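Local coordinates for protein beta-glucanase (Bacteroides thetaiotaomicron, PDB 6EUG) that probably hydrolyses beta-1,3-galactosidic bonds of arabinogalactan, through the glycoside hydrolase family 43 domain that makes up this chain of a longer protein, at residues I43-G48 with W59-R64; I196-V202 with Y253-G259. One frame throughout, in Å; residues are numbered along the deposited sequence.

In the fold
Family 43 domains are five-bladed beta-propellers, and the two contacts lie on opposite sides of the centre of this one. Their centres are about 31 Å apart and they do not touch. Interaction 1 is buried. It joins the loop before strand 48-53 to strand 56-62 of the same sheet, close to the glucoimidazole. Interaction 2 is only partly buried. It joins helices 190-197 and 200-205 to strand 252-256, the last strand across a different sheet. The chemistry differs accordingly. At 43-48 with 59-64, backbone pairing, an amide and an indole face work together. At 196-202 with 253-259, one arginine supplies both hydrogen bonds, and the other contacts are van der Waals, chiefly from Val202, Gly199 and Pro258.

Interaction 1: I43-G48 with W59-R64; sequences INAHGG and WFGEHR
Trp59 meets Ile43 and Ala45 with one face of its indole. Ile43 CG2 lies over the six-membered ring, 3.9 Å from Trp59 CH2, and Ala45 CB sits over the five-membered ring, 3.5 Å from Trp59 NE1. Both are CH-pi contacts, offset toward the rim. Trp59 NE1 also gives a weak, bent hydrogen bond to Ala45 O (3.2 Å, N-H...O angle 124°). Gly48 CA approaches the indole at its edge and packs close to Phe60 O. Gly61 has no side chain, and its CA lies directly against the backbone of Ala45 and His46.

Glu62 forms the antiparallel hydrogen-bonded pair with His46. Glu62 N binds His46 O at 2.8 Å, and His46 N binds Glu62 O at 3.1 Å. Each donor lies in the carbonyl plane, on a lone pair. This pairing brings the lead-in to strand 48-53 alongside strand 56-62, in the first four-stranded sheet of a family 43 beta-propeller. Glu62 OE1 accepts a hydrogen bond from the backbone N of Arg111, a residue of the glucoimidazole pocket.

The ring of His63 has Asn44 ND2 above its centre. The Asn44 amide is turned to Arg64, with CG anti to the backbone N (chi1 -167°). It binds both backbone polar atoms of Arg64: Arg64 N donates to Asn44 OD1 (2.9 Å, 173°), and Asn44 ND2 donates to Arg64 O. The two hydrogen bonds fix the rotation of the amide. The Arg64 chain passes obliquely by the His46 ring, CG near CD2. Arg64 NE (2.8 Å) and Arg64 NH1 both donate to Glu62 OE2 in a side-on salt bridge, from above the same face of the carboxylate plane. The side chain of Arg64 lies about 5 Å from the bound glucoimidazole.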
ATOM      1  N   ILE A  43       9.612   7.393 -16.756  1.00 18.73           N
ATOM      2  CA  ILE A  43       9.062   6.222 -16.062  1.00 17.71           C
ATOM      3  C   ILE A  43       7.753   6.627 -15.393  1.00 17.01           C
ATOM      4  O   ILE A  43       7.721   7.610 -14.644  1.00 19.42           O
ATOM      5  CB  ILE A  43      10.057   5.621 -15.016  1.00 18.28           C
ATOM      6  CG1 ILE A  43      11.325   5.104 -15.755  1.00 19.17           C
ATOM      7  CG2 ILE A  43       9.380   4.522 -14.191  1.00 19.40           C
ATOM      8  CD1 ILE A  43      12.445   4.579 -14.860  1.00 19.62           C
ATOM      9  N   ASN A  44       6.702   5.845 -15.639  1.00 15.66           N
ATOM     10  CA  ASN A  44       5.339   6.109 -15.165  1.00 16.88           C
ATOM     11  C   ASN A  44       4.846   4.894 -14.364  1.00 15.40           C
ATOM     12  O   ASN A  44       4.211   4.006 -14.910  1.00 17.11           O
ATOM     13  CB  ASN A  44       4.451   6.426 -16.399  1.00 16.89           C
ATOM     14  CG  ASN A  44       3.089   7.028 -16.041  1.00 16.53           C
ATOM     15  OD1 ASN A  44       2.734   7.182 -14.865  1.00 16.50           O
ATOM     16  ND2 ASN A  44       2.344   7.438 -17.079  1.00 17.28           N
ATOM     17  N   ALA A  45       5.170   4.875 -13.053  1.00 17.42           N
ATOM     18  CA  ALA A  45       4.903   3.754 -12.153  1.00 16.69           C
ATOM     19  C   ALA A  45       4.797   4.275 -10.718  1.00 14.35           C
ATOM     20  O   ALA A  45       5.645   3.992  -9.853  1.00 16.23           O
ATOM     21  CB  ALA A  45       5.978   2.691 -12.241  1.00 18.94           C
ATOM     22  N   HIS A  46       3.699   4.981 -10.470  1.00 14.03           N
ATOM     23  CA  HIS A  46       3.494   5.702  -9.179  1.00 13.77           C
ATOM     24  C   HIS A  46       2.758   4.800  -8.140  1.00 14.44           C
ATOM     25  O   HIS A  46       2.046   3.861  -8.502  1.00 14.45           O
ATOM     26  CB  HIS A  46       2.746   7.041  -9.462  1.00 14.67           C
ATOM     27  CG  HIS A  46       3.328   7.833 -10.597  1.00 15.07           C
ATOM     28  ND1 HIS A  46       4.360   8.753 -10.445  1.00 15.89           N
ATOM     29  CD2 HIS A  46       3.101   7.747 -11.933  1.00 14.95           C
ATOM     30  CE1 HIS A  46       4.704   9.221 -11.632  1.00 15.45           C
ATOM     31  NE2 HIS A  46       3.984   8.603 -12.554  1.00 14.34           N
ATOM     32  N   GLY A  47       2.917   5.084  -6.849  1.00 15.18           N
ATOM     33  CA  GLY A  47       2.331   4.241  -5.811  1.00 16.36           C
ATOM     34  C   GLY A  47       2.767   2.782  -5.916  1.00 13.76           C
ATOM     35  O   GLY A  47       1.983   1.867  -5.642  1.00 15.92           O
ATOM     36  N   GLY A  48       4.027   2.570  -6.304  1.00 15.18           N
ATOM     37  CA  GLY A  48       4.463   1.254  -6.777  1.00 15.93           C
ATOM     38  C   GLY A  48       5.058   0.324  -5.733  1.00 15.44           C
ATOM     39  O   GLY A  48       4.997   0.560  -4.519  1.00 15.38           O
ATOM     40  N   TRP A  59       9.051  -3.741 -11.446  1.00 14.86           N
ATOM     41  CA  TRP A  59       8.472  -2.555 -10.783  1.00 15.54           C
ATOM     42  C   TRP A  59       7.081  -2.342 -11.368  1.00 15.69           C
ATOM     43  O   TRP A  59       6.959  -2.132 -12.558  1.00 17.14           O
ATOM     44  CB  TRP A  59       9.369  -1.358 -11.053  1.00 16.01           C
ATOM     45  CG  TRP A  59       8.971   0.012 -10.485  1.00 16.29           C
ATOM     46  CD1 TRP A  59       7.836   0.346  -9.769  1.00 16.54           C
ATOM     47  CD2 TRP A  59       9.722   1.233 -10.629  1.00 17.40           C
ATOM     48  NE1 TRP A  59       7.872   1.701  -9.449  1.00 16.31           N
ATOM     49  CE2 TRP A  59       9.001   2.259  -9.984  1.00 16.21           C
ATOM     50  CE3 TRP A  59      10.934   1.561 -11.270  1.00 17.20           C
ATOM     51  CZ2 TRP A  59       9.445   3.593  -9.968  1.00 16.84           C
ATOM     52  CZ3 TRP A  59      11.391   2.866 -11.236  1.00 17.27           C
ATOM     53  CH2 TRP A  59      10.654   3.879 -10.589  1.00 17.64           C
ATOM     54  N   PHE A  60       6.045  -2.525 -10.553  1.00 13.79           N
ATOM     55  CA  PHE A  60       4.652  -2.237 -10.919  1.00 14.55           C
ATOM     56  C   PHE A  60       4.178  -0.930 -10.317  1.00 14.47           C
ATOM     57  O   PHE A  60       4.505  -0.639  -9.146  1.00 14.43           O
ATOM     58  CB  PHE A  60       3.725  -3.369 -10.455  1.00 15.35           C
ATOM     59  CG  PHE A  60       4.179  -4.747 -10.871  1.00 14.28           C
ATOM     60  CD1 PHE A  60       5.113  -5.481 -10.106  1.00 15.72           C
ATOM     61  CD2 PHE A  60       3.751  -5.294 -12.106  1.00 15.75           C
ATOM     62  CE1 PHE A  60       5.551  -6.738 -10.521  1.00 16.01           C
ATOM     63  CE2 PHE A  60       4.181  -6.550 -12.511  1.00 15.69           C
ATOM     64  CZ  PHE A  60       5.088  -7.269 -11.722  1.00 15.07           C
ATOM     65  N   GLY A  61       3.374  -0.148 -11.067  1.00 14.05           N
ATOM     66  CA  GLY A  61       2.804   1.080 -10.495  1.00 13.96           C
ATOM     67  C   GLY A  61       1.659   1.637 -11.347  1.00 14.53           C
ATOM     68  O   GLY A  61       1.347   1.113 -12.448  1.00 14.18           O
ATOM     69  N   GLU A  62       1.066   2.718 -10.842  1.00 13.05           N
ATOM     70  CA  GLU A  62      -0.039   3.444 -11.519  1.00 13.97           C
ATOM     71  C   GLU A  62       0.485   4.157 -12.767  1.00 14.43           C
ATOM     72  O   GLU A  62       1.538   4.847 -12.705  1.00 15.20           O
ATOM     73  CB  GLU A  62      -0.594   4.501 -10.585  1.00 16.05           C
ATOM     74  CG  GLU A  62      -1.083   4.003  -9.244  1.00 12.92           C
ATOM     75  CD  GLU A  62      -1.060   5.056  -8.144  1.00 12.93           C
ATOM     76  OE1 GLU A  62      -1.413   4.697  -7.001  1.00 14.37           O
ATOM     77  OE2 GLU A  62      -0.715   6.244  -8.426  1.00 14.49           O
ATOM     78  N   HIS A  63      -0.187   3.958 -13.908  1.00 14.31           N
ATOM     79  CA  HIS A  63       0.026   4.801 -15.073  1.00 14.66           C
ATOM     80  C   HIS A  63      -0.847   6.064 -14.888  1.00 14.01           C
ATOM     81  O   HIS A  63      -2.076   5.979 -14.876  1.00 14.12           O
ATOM     82  CB  HIS A  63      -0.342   4.032 -16.359  1.00 13.90           C
ATOM     83  CG  HIS A  63      -0.111   4.789 -17.607  1.00 15.93           C
ATOM     84  ND1 HIS A  63      -0.837   5.916 -17.938  1.00 17.10           N
ATOM     85  CD2 HIS A  63       0.702   4.534 -18.664  1.00 18.90           C
ATOM     86  CE1 HIS A  63      -0.457   6.332 -19.135  1.00 17.18           C
ATOM     87  NE2 HIS A  63       0.493   5.534 -19.583  1.00 18.05           N
ATOM     88  N   ARG A  64      -0.200   7.203 -14.643  1.00 13.73           N
ATOM     89  CA  ARG A  64      -0.894   8.444 -14.389  1.00 16.70           C
ATOM     90  C   ARG A  64      -0.913   9.329 -15.631  1.00 14.89           C
ATOM     91  O   ARG A  64       0.060   9.349 -16.392  1.00 15.89           O
ATOM     92  CB  ARG A  64      -0.277   9.229 -13.210  1.00 15.92           C
ATOM     93  CG  ARG A  64      -0.477   8.611 -11.821  1.00 16.54           C
ATOM     94  CD  ARG A  64      -1.912   8.701 -11.328  1.00 16.82           C
ATOM     95  NE  ARG A  64      -2.030   8.224  -9.954  1.00 16.67           N
ATOM     96  CZ  ARG A  64      -3.029   8.520  -9.122  1.00 21.31           C
ATOM     97  NH1 ARG A  64      -3.015   8.041  -7.884  1.00 20.67           N
ATOM     98  NH2 ARG A  64      -4.026   9.326  -9.498  1.00 26.29           N
TER

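Interaction 2: I196-V202 with Y253-G259; sequences IAKGMFV and YIRIFPG
The backbones come closest where helix 190-197 ends, with Ala197 CA 5.1 Å from Pro258 CA, just beyond the end of strand 252-256. Arg255 spans the wider gap from the strand. Its chain bends at CG-CD (chi3 -74°), and this brings the edge of the guanidinium to the last carbonyls of the helix. Arg255 NH1 donates to Ala197 O at 3.0 Å in a nearly straight bond (172°). The oxygen lies in the guanidinium plane, but the donor stands above the carbonyl plane. Arg255 NH2 donates to Ile196 O at 2.9 Å, less straight (139°). Ile196 O also accepts from Gly199 N, so two donors hold it. NH2 has a second partner in Glu232, with which it forms a salt bridge.

Gly199 CA lies over one face of the guanidinium, offset toward the rim. Val202 comes from the opposite direction to Arg255, and its CG2 touches Arg255 NE at 3.4 Å. Val202 CG1 is a looser neighbour of Tyr253 OH, which itself bonds to Ala165 O. Pro258 lays CB and CG against Ala197, with CG 3.8 Å from Ala197 O.

A positive charge at this end of the helix would suit the helix dipole. Gly199 closes the helix in a Schellman motif and is also the N-cap of helix 200-205. Arg255 bonds this Schellman C-terminus to the outermost strand, 252-256, of a four-stranded propeller sheet.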
ATOM      1  N   ILE A 196     -15.540   5.681  17.496  1.00 16.00           N
ATOM      2  CA  ILE A 196     -14.675   5.155  16.435  1.00 15.73           C
ATOM      3  C   ILE A 196     -13.632   4.202  17.040  1.00 14.69           C
ATOM      4  O   ILE A 196     -13.425   3.110  16.522  1.00 15.29           O
ATOM      5  CB  ILE A 196     -13.982   6.298  15.670  1.00 16.68           C
ATOM      6  CG1 ILE A 196     -15.043   7.122  14.906  1.00 16.90           C
ATOM      7  CG2 ILE A 196     -12.871   5.772  14.774  1.00 18.35           C
ATOM      8  CD1 ILE A 196     -15.740   6.374  13.772  1.00 17.45           C
ATOM      9  N   ALA A 197     -13.003   4.625  18.141  1.00 14.47           N
ATOM     10  CA  ALA A 197     -11.970   3.833  18.793  1.00 15.79           C
ATOM     11  C   ALA A 197     -12.497   2.451  19.221  1.00 17.41           C
ATOM     12  O   ALA A 197     -11.788   1.440  19.090  1.00 18.49           O
ATOM     13  CB  ALA A 197     -11.373   4.597  19.959  1.00 18.24           C
ATOM     14  N   LYS A 198     -13.737   2.424  19.718  1.00 17.36           N
ATOM     15  CA  LYS A 198     -14.405   1.196  20.156  1.00 18.94           C
ATOM     16  C   LYS A 198     -15.089   0.388  19.078  1.00 18.65           C
ATOM     17  O   LYS A 198     -15.688  -0.665  19.355  1.00 22.00           O
ATOM     18  CB  LYS A 198     -15.387   1.519  21.301  1.00 21.48           C
ATOM     19  CG  LYS A 198     -14.678   1.999  22.572  1.00 22.23           C
ATOM     20  CD  LYS A 198     -15.661   2.318  23.717  1.00 26.47           C
ATOM     21  CE  LYS A 198     -15.057   2.304  25.136  1.00 31.37           C
ATOM     22  NZ  LYS A 198     -14.106   3.399  25.489  1.00 32.34           N
ATOM     23  N   GLY A 199     -15.048   0.868  17.847  1.00 16.18           N
ATOM     24  CA  GLY A 199     -15.503   0.070  16.689  1.00 15.67           C
ATOM     25  C   GLY A 199     -16.825   0.375  16.000  1.00 15.31           C
ATOM     26  O   GLY A 199     -17.365  -0.477  15.252  1.00 18.01           O
ATOM     27  N   MET A 200     -17.310   1.582  16.162  1.00 16.56           N
ATOM     28  CA  MET A 200     -18.563   2.000  15.557  1.00 17.25           C
ATOM     29  C   MET A 200     -18.602   1.757  14.049  1.00 16.20           C
ATOM     30  O   MET A 200     -19.590   1.273  13.532  1.00 17.73           O
ATOM     31  CB  MET A 200     -18.823   3.480  15.876  1.00 17.83           C
ATOM     32  CG  MET A 200     -20.082   4.060  15.241  1.00 18.70           C
ATOM     33  SD  MET A 200     -20.591   5.695  15.854  1.00 20.00           S
ATOM     34  CE  MET A 200     -19.257   6.716  15.252  1.00 17.87           C
ATOM     35  N   PHE A 201     -17.530   2.121  13.353  1.00 14.41           N
ATOM     36  CA  PHE A 201     -17.516   1.901  11.870  1.00 13.67           C
ATOM     37  C   PHE A 201     -17.253   0.454  11.467  1.00 13.96           C
ATOM     38  O   PHE A 201     -17.625   0.030  10.331  1.00 15.92           O
ATOM     39  CB  PHE A 201     -16.550   2.897  11.155  1.00 15.16           C
ATOM     40  CG  PHE A 201     -17.066   4.338  11.040  1.00 15.59           C
ATOM     41  CD1 PHE A 201     -18.347   4.738  11.454  1.00 14.34           C
ATOM     42  CD2 PHE A 201     -16.234   5.310  10.504  1.00 15.72           C
ATOM     43  CE1 PHE A 201     -18.754   6.078  11.320  1.00 16.28           C
ATOM     44  CE2 PHE A 201     -16.634   6.637  10.364  1.00 16.67           C
ATOM     45  CZ  PHE A 201     -17.892   7.020  10.769  1.00 15.29           C
ATOM     46  N   VAL A 202     -16.606  -0.327  12.335  1.00 14.24           N
ATOM     47  CA  VAL A 202     -16.539  -1.765  12.109  1.00 14.99           C
ATOM     48  C   VAL A 202     -17.961  -2.376  12.073  1.00 15.23           C
ATOM     49  O   VAL A 202     -18.310  -3.123  11.129  1.00 17.94           O
ATOM     50  CB  VAL A 202     -15.682  -2.494  13.176  1.00 15.81           C
ATOM     51  CG1 VAL A 202     -15.678  -4.003  12.944  1.00 16.39           C
ATOM     52  CG2 VAL A 202     -14.238  -1.972  13.194  1.00 17.15           C
ATOM     53  N   TYR A 253      -8.398 -11.371  10.973  1.00 15.64           N
ATOM     54  CA  TYR A 253      -7.823 -10.025  10.837  1.00 14.05           C
ATOM     55  C   TYR A 253      -7.799  -9.276  12.152  1.00 15.70           C
ATOM     56  O   TYR A 253      -8.579  -9.606  13.053  1.00 17.83           O
ATOM     57  CB  TYR A 253      -8.556  -9.167   9.797  1.00 13.34           C
ATOM     58  CG  TYR A 253      -9.955  -8.612  10.121  1.00 14.24           C
ATOM     59  CD1 TYR A 253     -11.074  -9.442  10.135  1.00 14.64           C
ATOM     60  CD2 TYR A 253     -10.160  -7.222  10.342  1.00 16.72           C
ATOM     61  CE1 TYR A 253     -12.348  -8.934  10.379  1.00 16.17           C
ATOM     62  CE2 TYR A 253     -11.428  -6.699  10.589  1.00 14.45           C
ATOM     63  CZ  TYR A 253     -12.533  -7.545  10.601  1.00 14.97           C
ATOM     64  OH  TYR A 253     -13.798  -7.007  10.848  1.00 16.07           O
ATOM     65  N   ILE A 254      -6.935  -8.246  12.221  1.00 15.30           N
ATOM     66  CA  ILE A 254      -6.879  -7.319  13.371  1.00 14.57           C
ATOM     67  C   ILE A 254      -7.085  -5.854  12.899  1.00 13.97           C
ATOM     68  O   ILE A 254      -6.931  -5.533  11.705  1.00 13.79           O
ATOM     69  CB  ILE A 254      -5.585  -7.450  14.211  1.00 15.76           C
ATOM     70  CG1 ILE A 254      -4.315  -7.029  13.421  1.00 17.62           C
ATOM     71  CG2 ILE A 254      -5.495  -8.855  14.784  1.00 16.11           C
ATOM     72  CD1 ILE A 254      -3.047  -6.841  14.241  1.00 19.00           C
ATOM     73  N   ARG A 255      -7.392  -4.978  13.851  1.00 13.93           N
ATOM     74  CA  ARG A 255      -7.480  -3.539  13.612  1.00 14.30           C
ATOM     75  C   ARG A 255      -6.529  -2.832  14.599  1.00 15.88           C
ATOM     76  O   ARG A 255      -6.446  -3.209  15.780  1.00 17.22           O
ATOM     77  CB  ARG A 255      -8.942  -3.047  13.724  1.00 14.88           C
ATOM     78  CG  ARG A 255      -9.579  -3.077  15.109  1.00 15.75           C
ATOM     79  CD  ARG A 255     -11.067  -2.735  15.066  1.00 15.37           C
ATOM     80  NE  ARG A 255     -11.365  -1.311  14.847  1.00 15.15           N
ATOM     81  CZ  ARG A 255     -11.589  -0.403  15.796  1.00 15.32           C
ATOM     82  NH1 ARG A 255     -11.547  -0.722  17.082  1.00 17.17           N
ATOM     83  NH2 ARG A 255     -11.910   0.846  15.433  1.00 16.33           N
ATOM     84  N   ILE A 256      -5.795  -1.836  14.110  1.00 15.27           N
ATOM     85  CA  ILE A 256      -4.781  -1.153  14.904  1.00 15.74           C
ATOM     86  C   ILE A 256      -4.830   0.356  14.679  1.00 13.90           C
ATOM     87  O   ILE A 256      -5.257   0.851  13.617  1.00 15.03           O
ATOM     88  CB  ILE A 256      -3.342  -1.685  14.650  1.00 15.46           C
ATOM     89  CG1 ILE A 256      -2.966  -1.604  13.143  1.00 16.54           C
ATOM     90  CG2 ILE A 256      -3.195  -3.121  15.168  1.00 16.65           C
ATOM     91  CD1 ILE A 256      -1.501  -1.916  12.860  1.00 16.72           C
ATOM     92  N   PHE A 257      -4.415   1.097  15.703  1.00 14.10           N
ATOM     93  CA  PHE A 257      -4.418   2.576  15.665  1.00 15.78           C
ATOM     94  C   PHE A 257      -5.734   3.190  15.243  1.00 15.90           C
ATOM     95  O   PHE A 257      -5.773   4.041  14.332  1.00 16.30           O
ATOM     96  CB  PHE A 257      -3.195   3.163  14.870  1.00 17.43           C
ATOM     97  CG  PHE A 257      -1.888   2.613  15.354  1.00 16.58           C
ATOM     98  CD1 PHE A 257      -1.401   3.031  16.595  1.00 16.27           C
ATOM     99  CD2 PHE A 257      -1.197   1.630  14.640  1.00 15.53           C
ATOM    100  CE1 PHE A 257      -0.252   2.461  17.130  1.00 16.70           C
ATOM    101  CE2 PHE A 257      -0.043   1.066  15.175  1.00 15.88           C
ATOM    102  CZ  PHE A 257       0.416   1.485  16.438  1.00 15.71           C
ATOM    103  N   PRO A 258      -6.837   2.803  15.923  1.00 16.48           N
ATOM    104  CA  PRO A 258      -8.110   3.383  15.538  1.00 16.91           C
ATOM    105  C   PRO A 258      -8.213   4.893  15.757  1.00 15.44           C
ATOM    106  O   PRO A 258      -7.923   5.414  16.848  1.00 20.14           O
ATOM    107  CB  PRO A 258      -9.131   2.601  16.356  1.00 21.15           C
ATOM    108  CG  PRO A 258      -8.370   2.030  17.511  1.00 22.45           C
ATOM    109  CD  PRO A 258      -6.971   1.810  16.994  1.00 19.21           C
ATOM    110  N   GLY A 259      -8.650   5.584  14.716  1.00 14.38           N
ATOM    111  CA  GLY A 259      -8.683   7.029  14.721  1.00 16.48           C
ATOM    112  C   GLY A 259      -7.365   7.718  14.383  1.00 18.82           C
ATOM    113  O   GLY A 259      -7.315   8.953  14.324  1.00 19.87           O
TER